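Local coordinates for protein putative peptidase (PDB 3CE2) that probably acts as a zinc-dependent oligopeptidase of the M3B family, cutting small bioactive peptides, at residues Glu325-Ile337 and Leu388-Ala401. Numbering follows the deposited sequence.
Sequences EKKYTFQEAVDLI and LNYTGTLYDVSVIA
Tyr390 and Tyr328 join the N-terminal ends of two capped helices in this M3-family peptidase, and the pair illustrates how a polar clasp and an apolar seam can share one interface. Thr329 with Glu332, and Thr393 with Asp396, each form a capping box. Just before these boxes the loops are tied twice: Tyr328 N donates to Gly392 O at 2.8 Å, and Tyr390 OH returns a bond to Tyr328 O, reaching it from above the carbonyl plane. Tyr390, whose chi1 of -174° swings CG away from the backbone N, lays its ring between Phe330, whose CD1 edge meets one face in a T-shaped stack with planes at 83°, and Gly392 N over the opposite face. The Phe330 edge also meets Leu388, its CE1 lying 3.6 Å from Leu388 CD2.

Beyond the loops, the helical segments 330-337 and 394-401 cross at -57°, with Ala333 close against Val397. Val397 splits its branches: CG2 abuts the Tyr328 ring, while CG1, turned anti to the backbone N, meets Leu336 CD2 and Ile337 CD1. Ile400 sends CD1 to Ala333 CB at 3.8 Å and CG2 to Ile337 CG1. Helix 431-447 adds Met444 against Tyr328 and Leu394. Ala401 ends the seam next to His402, a zinc ligand on the HExxH helix, so the contact packs the start of that helix.

Within 388-401, the Asp396 carboxylate gathers the turn: OD1 accepts from Thr391 N, and OD2 takes Thr391 OG1 on its syn lone pair, Thr393 OG1 from above its plane, and Thr393 N on the anti side at 2.9 Å.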
ATOM      1  N   GLU A 325      -3.733 -28.561   3.603  1.00 99.42           N
ATOM      2  CA  GLU A 325      -2.370 -28.355   4.101  1.00 99.35           C
ATOM      3  C   GLU A 325      -1.349 -28.816   3.051  1.00 94.14           C
ATOM      4  O   GLU A 325      -0.234 -29.208   3.381  1.00 91.10           O
ATOM      5  CB  GLU A 325      -2.169 -29.122   5.419  1.00105.53           C
ATOM      6  CG  GLU A 325      -3.481 -29.581   6.083  1.00112.65           C
ATOM      7  CD  GLU A 325      -4.513 -28.451   6.230  1.00116.71           C
ATOM      8  OE1 GLU A 325      -4.118 -27.261   6.199  1.00118.99           O
ATOM      9  OE2 GLU A 325      -5.718 -28.757   6.376  1.00115.27           O
ATOM     10  N   LYS A 326      -1.748 -28.754   1.784  1.00 88.68           N
ATOM     11  CA  LYS A 326      -0.951 -29.278   0.680  1.00 85.04           C
ATOM     12  C   LYS A 326       0.381 -28.543   0.491  1.00 78.10           C
ATOM     13  O   LYS A 326       0.614 -27.484   1.058  1.00 75.37           O
ATOM     14  CB  LYS A 326      -1.778 -29.252  -0.612  1.00 86.50           C
ATOM     15  CG  LYS A 326      -3.208 -29.793  -0.428  1.00 90.38           C
ATOM     16  CD  LYS A 326      -4.238 -29.205  -1.424  1.00 89.73           C
ATOM     17  CE  LYS A 326      -4.375 -30.044  -2.715  1.00 91.43           C
ATOM     18  NZ  LYS A 326      -3.337 -29.760  -3.769  1.00 85.25           N
ATOM     19  N   LYS A 327       1.260 -29.137  -0.299  1.00 74.22           N
ATOM     20  CA  LYS A 327       2.538 -28.534  -0.616  1.00 73.23           C
ATOM     21  C   LYS A 327       2.722 -28.483  -2.130  1.00 70.61           C
ATOM     22  O   LYS A 327       2.387 -29.436  -2.830  1.00 73.19           O
ATOM     23  CB  LYS A 327       3.662 -29.334   0.026  1.00 77.10           C
ATOM     24  CG  LYS A 327       3.595 -29.345   1.541  1.00 87.43           C
ATOM     25  CD  LYS A 327       3.914 -27.967   2.143  1.00 91.24           C
ATOM     26  CE  LYS A 327       3.691 -27.945   3.660  1.00 93.00           C
ATOM     27  NZ  LYS A 327       4.574 -26.949   4.327  1.00 91.58           N
ATOM     28  N   TYR A 328       3.253 -27.375  -2.636  1.00 61.86           N
ATOM     29  CA  TYR A 328       3.345 -27.162  -4.073  1.00 55.90           C
ATOM     30  C   TYR A 328       4.792 -26.965  -4.483  1.00 57.77           C
ATOM     31  O   TYR A 328       5.503 -26.164  -3.874  1.00 56.42           O
ATOM     32  CB  TYR A 328       2.549 -25.912  -4.464  1.00 58.52           C
ATOM     33  CG  TYR A 328       1.051 -26.008  -4.210  1.00 62.46           C
ATOM     34  CD1 TYR A 328       0.185 -26.411  -5.231  1.00 63.57           C
ATOM     35  CD2 TYR A 328       0.495 -25.692  -2.963  1.00 56.37           C
ATOM     36  CE1 TYR A 328      -1.185 -26.512  -5.027  1.00 58.80           C
ATOM     37  CE2 TYR A 328      -0.886 -25.795  -2.749  1.00 58.30           C
ATOM     38  CZ  TYR A 328      -1.716 -26.206  -3.795  1.00 60.36           C
ATOM     39  OH  TYR A 328      -3.085 -26.319  -3.641  1.00 64.04           O
ATOM     40  N   THR A 329       5.239 -27.678  -5.510  1.00 57.21           N
ATOM     41  CA  THR A 329       6.523 -27.332  -6.109  1.00 62.72           C
ATOM     42  C   THR A 329       6.383 -25.970  -6.784  1.00 58.52           C
ATOM     43  O   THR A 329       5.273 -25.496  -7.018  1.00 54.77           O
ATOM     44  CB  THR A 329       6.985 -28.342  -7.191  1.00 65.95           C
ATOM     45  OG1 THR A 329       6.000 -28.417  -8.231  1.00 71.13           O
ATOM     46  CG2 THR A 329       7.214 -29.709  -6.601  1.00 60.67           C
ATOM     47  N   PHE A 330       7.500 -25.342  -7.119  1.00 55.21           N
ATOM     48  CA  PHE A 330       7.400 -24.112  -7.851  1.00 50.39           C
ATOM     49  C   PHE A 330       6.555 -24.376  -9.095  1.00 54.98           C
ATOM     50  O   PHE A 330       5.548 -23.703  -9.335  1.00 54.73           O
ATOM     51  CB  PHE A 330       8.767 -23.554  -8.222  1.00 47.65           C
ATOM     52  CG  PHE A 330       8.705 -22.115  -8.632  1.00 53.20           C
ATOM     53  CD1 PHE A 330       8.597 -21.111  -7.665  1.00 49.12           C
ATOM     54  CD2 PHE A 330       8.673 -21.765  -9.978  1.00 48.99           C
ATOM     55  CE1 PHE A 330       8.504 -19.793  -8.026  1.00 47.31           C
ATOM     56  CE2 PHE A 330       8.589 -20.456 -10.353  1.00 49.50           C
ATOM     57  CZ  PHE A 330       8.501 -19.457  -9.373  1.00 52.65           C
ATOM     58  N   GLN A 331       6.954 -25.388  -9.860  1.00 58.75           N
ATOM     59  CA  GLN A 331       6.231 -25.788 -11.043  1.00 51.26           C
ATOM     60  C   GLN A 331       4.757 -25.831 -10.757  1.00 54.04           C
ATOM     61  O   GLN A 331       3.965 -25.224 -11.480  1.00 59.44           O
ATOM     62  CB  GLN A 331       6.688 -27.158 -11.533  1.00 56.64           C
ATOM     63  CG  GLN A 331       6.304 -27.426 -12.995  1.00 65.87           C
ATOM     64  CD  GLN A 331       6.372 -26.154 -13.856  1.00 71.48           C
ATOM     65  OE1 GLN A 331       7.422 -25.512 -13.969  1.00 74.99           O
ATOM     66  NE2 GLN A 331       5.241 -25.776 -14.441  1.00 67.35           N
ATOM     67  N   GLU A 332       4.374 -26.534  -9.698  1.00 50.86           N
ATOM     68  CA  GLU A 332       2.956 -26.668  -9.402  1.00 54.91           C
ATOM     69  C   GLU A 332       2.315 -25.343  -9.076  1.00 53.22           C
ATOM     70  O   GLU A 332       1.168 -25.118  -9.418  1.00 58.34           O
ATOM     71  CB  GLU A 332       2.718 -27.637  -8.259  1.00 62.74           C
ATOM     72  CG  GLU A 332       2.609 -29.082  -8.681  1.00 69.25           C
ATOM     73  CD  GLU A 332       3.123 -30.033  -7.605  1.00 78.90           C
ATOM     74  OE1 GLU A 332       3.442 -29.568  -6.476  1.00 77.48           O
ATOM     75  OE2 GLU A 332       3.217 -31.249  -7.903  1.00 81.50           O
ATOM     76  N   ALA A 333       3.048 -24.462  -8.407  1.00 54.37           N
ATOM     77  CA  ALA A 333       2.497 -23.152  -8.072  1.00 52.95           C
ATOM     78  C   ALA A 333       2.134 -22.444  -9.365  1.00 53.94           C
ATOM     79  O   ALA A 333       1.016 -21.957  -9.532  1.00 55.62           O
ATOM     80  CB  ALA A 333       3.488 -22.331  -7.260  1.00 44.62           C
ATOM     81  N   VAL A 334       3.085 -22.418 -10.289  1.00 52.58           N
ATOM     82  CA  VAL A 334       2.860 -21.844 -11.600  1.00 56.74           C
ATOM     83  C   VAL A 334       1.646 -22.437 -12.333  1.00 58.80           C
ATOM     84  O   VAL A 334       0.803 -21.705 -12.837  1.00 62.24           O
ATOM     85  CB  VAL A 334       4.105 -21.961 -12.471  1.00 57.06           C
ATOM     86  CG1 VAL A 334       3.824 -21.359 -13.835  1.00 60.08           C
ATOM     87  CG2 VAL A 334       5.285 -21.253 -11.798  1.00 52.73           C
ATOM     88  N   ASP A 335       1.536 -23.756 -12.383  1.00 60.30           N
ATOM     89  CA  ASP A 335       0.394 -24.369 -13.055  1.00 60.07           C
ATOM     90  C   ASP A 335      -0.898 -23.880 -12.429  1.00 58.23           C
ATOM     91  O   ASP A 335      -1.907 -23.679 -13.117  1.00 56.29           O
ATOM     92  CB  ASP A 335       0.462 -25.895 -12.970  1.00 65.45           C
ATOM     93  CG  ASP A 335       1.652 -26.461 -13.709  1.00 73.40           C
ATOM     94  OD1 ASP A 335       2.200 -25.732 -14.570  1.00 70.15           O
ATOM     95  OD2 ASP A 335       2.042 -27.625 -13.427  1.00 80.59           O
ATOM     96  N   LEU A 336      -0.858 -23.693 -11.115  1.00 56.53           N
ATOM     97  CA  LEU A 336      -2.013 -23.226 -10.370  1.00 54.79           C
ATOM     98  C   LEU A 336      -2.354 -21.779 -10.755  1.00 53.40           C
ATOM     99  O   LEU A 336      -3.493 -21.474 -11.123  1.00 51.15           O
ATOM    100  CB  LEU A 336      -1.753 -23.354  -8.869  1.00 53.57           C
ATOM    101  CG  LEU A 336      -2.992 -23.365  -7.976  1.00 54.42           C
ATOM    102  CD1 LEU A 336      -4.022 -24.361  -8.513  1.00 54.56           C
ATOM    103  CD2 LEU A 336      -2.605 -23.685  -6.542  1.00 49.88           C
ATOM    104  N   ILE A 337      -1.360 -20.899 -10.681  1.00 50.20           N
ATOM    105  CA  ILE A 337      -1.551 -19.516 -11.079  1.00 54.64           C
ATOM    106  C   ILE A 337      -2.145 -19.491 -12.483  1.00 57.67           C
ATOM    107  O   ILE A 337      -3.182 -18.865 -12.728  1.00 58.51           O
ATOM    108  CB  ILE A 337      -0.212 -18.745 -11.112  1.00 53.54           C
ATOM    109  CG1 ILE A 337       0.335 -18.560  -9.700  1.00 52.87           C
ATOM    110  CG2 ILE A 337      -0.385 -17.391 -11.789  1.00 48.08           C
ATOM    111  CD1 ILE A 337      -0.687 -18.024  -8.766  1.00 53.04           C
ATOM    112  N   LEU A 388      11.280 -13.712  -4.306  1.00 48.09           N
ATOM    113  CA  LEU A 388      10.505 -14.664  -3.520  1.00 46.85           C
ATOM    114  C   LEU A 388      11.391 -15.379  -2.477  1.00 48.67           C
ATOM    115  O   LEU A 388      12.637 -15.399  -2.582  1.00 49.89           O
ATOM    116  CB  LEU A 388       9.912 -15.723  -4.467  1.00 48.38           C
ATOM    117  CG  LEU A 388       8.443 -15.776  -4.916  1.00 47.58           C
ATOM    118  CD1 LEU A 388       7.867 -14.437  -5.213  1.00 46.66           C
ATOM    119  CD2 LEU A 388       8.267 -16.687  -6.126  1.00 49.38           C
ATOM    120  N   ASN A 389      10.747 -15.972  -1.476  1.00 46.21           N
ATOM    121  CA  ASN A 389      11.398 -16.936  -0.589  1.00 44.95           C
ATOM    122  C   ASN A 389      10.538 -18.196  -0.563  1.00 49.79           C
ATOM    123  O   ASN A 389       9.950 -18.565   0.458  1.00 51.36           O
ATOM    124  CB  ASN A 389      11.601 -16.335   0.798  1.00 41.04           C
ATOM    125  CG  ASN A 389      12.867 -15.494   0.874  1.00 47.78           C
ATOM    126  OD1 ASN A 389      13.984 -16.031   0.903  1.00 48.66           O
ATOM    127  ND2 ASN A 389      12.704 -14.166   0.878  1.00 42.64           N
ATOM    128  N   TYR A 390      10.442 -18.831  -1.727  1.00 53.50           N
ATOM    129  CA  TYR A 390       9.380 -19.789  -1.978  1.00 53.60           C
ATOM    130  C   TYR A 390       9.532 -21.004  -1.085  1.00 54.47           C
ATOM    131  O   TYR A 390      10.566 -21.641  -1.115  1.00 58.58           O
ATOM    132  CB  TYR A 390       9.342 -20.195  -3.460  1.00 48.97           C
ATOM    133  CG  TYR A 390       8.162 -21.063  -3.721  1.00 45.37           C
ATOM    134  CD1 TYR A 390       6.898 -20.506  -3.842  1.00 46.10           C
ATOM    135  CD2 TYR A 390       8.285 -22.454  -3.758  1.00 41.86           C
ATOM    136  CE1 TYR A 390       5.771 -21.312  -4.028  1.00 47.62           C
ATOM    137  CE2 TYR A 390       7.173 -23.266  -3.948  1.00 40.62           C
ATOM    138  CZ  TYR A 390       5.912 -22.691  -4.077  1.00 46.23           C
ATOM    139  OH  TYR A 390       4.786 -23.476  -4.270  1.00 47.95           O
ATOM    140  N   THR A 391       8.513 -21.327  -0.290  1.00 59.60           N
ATOM    141  CA  THR A 391       8.621 -22.471   0.643  1.00 60.95           C
ATOM    142  C   THR A 391       7.647 -23.622   0.359  1.00 63.39           C
ATOM    143  O   THR A 391       7.823 -24.716   0.883  1.00 71.49           O
ATOM    144  CB  THR A 391       8.561 -22.060   2.173  1.00 57.83           C
ATOM    145  OG1 THR A 391       7.404 -21.250   2.443  1.00 59.01           O
ATOM    146  CG2 THR A 391       9.818 -21.292   2.583  1.00 50.61           C
ATOM    147  N   GLY A 392       6.628 -23.387  -0.460  1.00 57.71           N
ATOM    148  CA  GLY A 392       5.783 -24.483  -0.920  1.00 52.37           C
ATOM    149  C   GLY A 392       4.370 -24.534  -0.374  1.00 53.06           C
ATOM    150  O   GLY A 392       3.649 -25.490  -0.639  1.00 57.75           O
ATOM    151  N   THR A 393       3.960 -23.517   0.373  1.00 48.98           N
ATOM    152  CA  THR A 393       2.628 -23.517   0.992  1.00 50.15           C
ATOM    153  C   THR A 393       1.629 -22.748   0.133  1.00 52.39           C
ATOM    154  O   THR A 393       2.008 -22.033  -0.800  1.00 50.94           O
ATOM    155  CB  THR A 393       2.646 -22.825   2.385  1.00 53.94           C
ATOM    156  OG1 THR A 393       2.879 -21.416   2.209  1.00 54.81           O
ATOM    157  CG2 THR A 393       3.740 -23.417   3.328  1.00 48.39           C
ATOM    158  N   LEU A 394       0.350 -22.864   0.470  1.00 53.37           N
ATOM    159  CA  LEU A 394      -0.677 -22.101  -0.218  1.00 55.75           C
ATOM    160  C   LEU A 394      -0.457 -20.592  -0.047  1.00 57.54           C
ATOM    161  O   LEU A 394      -0.674 -19.823  -0.991  1.00 63.96           O
ATOM    162  CB  LEU A 394      -2.077 -22.503   0.265  1.00 59.78           C
ATOM    163  CG  LEU A 394      -3.273 -21.939  -0.529  1.00 63.25           C
ATOM    164  CD1 LEU A 394      -3.242 -22.401  -1.994  1.00 61.56           C
ATOM    165  CD2 LEU A 394      -4.613 -22.275   0.128  1.00 61.95           C
ATOM    166  N   TYR A 395      -0.035 -20.166   1.144  1.00 52.78           N
ATOM    167  CA  TYR A 395       0.359 -18.779   1.352  1.00 51.94           C
ATOM    168  C   TYR A 395       1.406 -18.345   0.322  1.00 51.90           C
ATOM    169  O   TYR A 395       1.279 -17.286  -0.278  1.00 48.73           O
ATOM    170  CB  TYR A 395       0.894 -18.552   2.764  1.00 56.76           C
ATOM    171  CG  TYR A 395       1.447 -17.158   2.945  1.00 59.24           C
ATOM    172  CD1 TYR A 395       0.587 -16.051   3.112  1.00 59.21           C
ATOM    173  CD2 TYR A 395       2.826 -16.931   2.921  1.00 58.67           C
ATOM    174  CE1 TYR A 395       1.096 -14.740   3.270  1.00 58.49           C
ATOM    175  CE2 TYR A 395       3.353 -15.636   3.065  1.00 60.11           C
ATOM    176  CZ  TYR A 395       2.487 -14.543   3.240  1.00 64.00           C
ATOM    177  OH  TYR A 395       3.031 -13.270   3.376  1.00 62.37           O
ATOM    178  N   ASP A 396       2.431 -19.172   0.120  1.00 53.50           N
ATOM    179  CA  ASP A 396       3.439 -18.948  -0.926  1.00 59.02           C
ATOM    180  C   ASP A 396       2.822 -18.689  -2.297  1.00 58.51           C
ATOM    181  O   ASP A 396       3.130 -17.693  -2.959  1.00 61.24           O
ATOM    182  CB  ASP A 396       4.374 -20.155  -1.057  1.00 64.81           C
ATOM    183  CG  ASP A 396       5.472 -20.178  -0.010  1.00 71.15           C
ATOM    184  OD1 ASP A 396       6.393 -19.341  -0.089  1.00 72.38           O
ATOM    185  OD2 ASP A 396       5.434 -21.070   0.869  1.00 75.99           O
ATOM    186  N   VAL A 397       1.965 -19.606  -2.734  1.00 57.06           N
ATOM    187  CA  VAL A 397       1.325 -19.493  -4.036  1.00 52.69           C
ATOM    188  C   VAL A 397       0.664 -18.125  -4.200  1.00 52.90           C
ATOM    189  O   VAL A 397       0.842 -17.464  -5.222  1.00 54.02           O
ATOM    190  CB  VAL A 397       0.297 -20.608  -4.251  1.00 52.09           C
ATOM    191  CG1 VAL A 397      -0.282 -20.528  -5.643  1.00 48.91           C
ATOM    192  CG2 VAL A 397       0.952 -21.959  -4.037  1.00 50.77           C
ATOM    193  N   SER A 398      -0.061 -17.679  -3.182  1.00 46.99           N
ATOM    194  CA  SER A 398      -0.757 -16.406  -3.288  1.00 47.72           C
ATOM    195  C   SER A 398       0.214 -15.203  -3.302  1.00 46.41           C
ATOM    196  O   SER A 398      -0.098 -14.135  -3.847  1.00 47.19           O
ATOM    197  CB  SER A 398      -1.783 -16.259  -2.168  1.00 44.76           C
ATOM    198  OG  SER A 398      -1.173 -15.598  -1.090  1.00 47.79           O
ATOM    199  N   VAL A 399       1.387 -15.382  -2.712  1.00 40.66           N
ATOM    200  CA  VAL A 399       2.412 -14.350  -2.752  1.00 40.95           C
ATOM    201  C   VAL A 399       2.925 -14.196  -4.197  1.00 41.38           C
ATOM    202  O   VAL A 399       3.161 -13.082  -4.678  1.00 37.84           O
ATOM    203  CB  VAL A 399       3.554 -14.652  -1.734  1.00 40.58           C
ATOM    204  CG1 VAL A 399       4.771 -13.806  -2.008  1.00 34.82           C
ATOM    205  CG2 VAL A 399       3.063 -14.399  -0.322  1.00 39.53           C
ATOM    206  N   ILE A 400       3.066 -15.314  -4.903  1.00 43.92           N
ATOM    207  CA  ILE A 400       3.331 -15.251  -6.334  1.00 42.71           C
ATOM    208  C   ILE A 400       2.201 -14.511  -7.055  1.00 45.44           C
ATOM    209  O   ILE A 400       2.470 -13.657  -7.903  1.00 44.43           O
ATOM    210  CB  ILE A 400       3.422 -16.636  -6.947  1.00 44.80           C
ATOM    211  CG1 ILE A 400       4.626 -17.378  -6.420  1.00 41.39           C
ATOM    212  CG2 ILE A 400       3.507 -16.553  -8.458  1.00 44.57           C
ATOM    213  CD1 ILE A 400       4.675 -18.788  -6.942  1.00 41.52           C
ATOM    214  N   ALA A 401       0.945 -14.837  -6.725  1.00 41.51           N
ATOM    215  CA  ALA A 401      -0.195 -14.154  -7.345  1.00 42.22           C
ATOM    216  C   ALA A 401      -0.168 -12.661  -7.031  1.00 45.34           C
ATOM    217  O   ALA A 401      -0.431 -11.835  -7.904  1.00 48.06           O
ATOM    218  CB  ALA A 401      -1.525 -14.772  -6.922  1.00 38.35           C
TER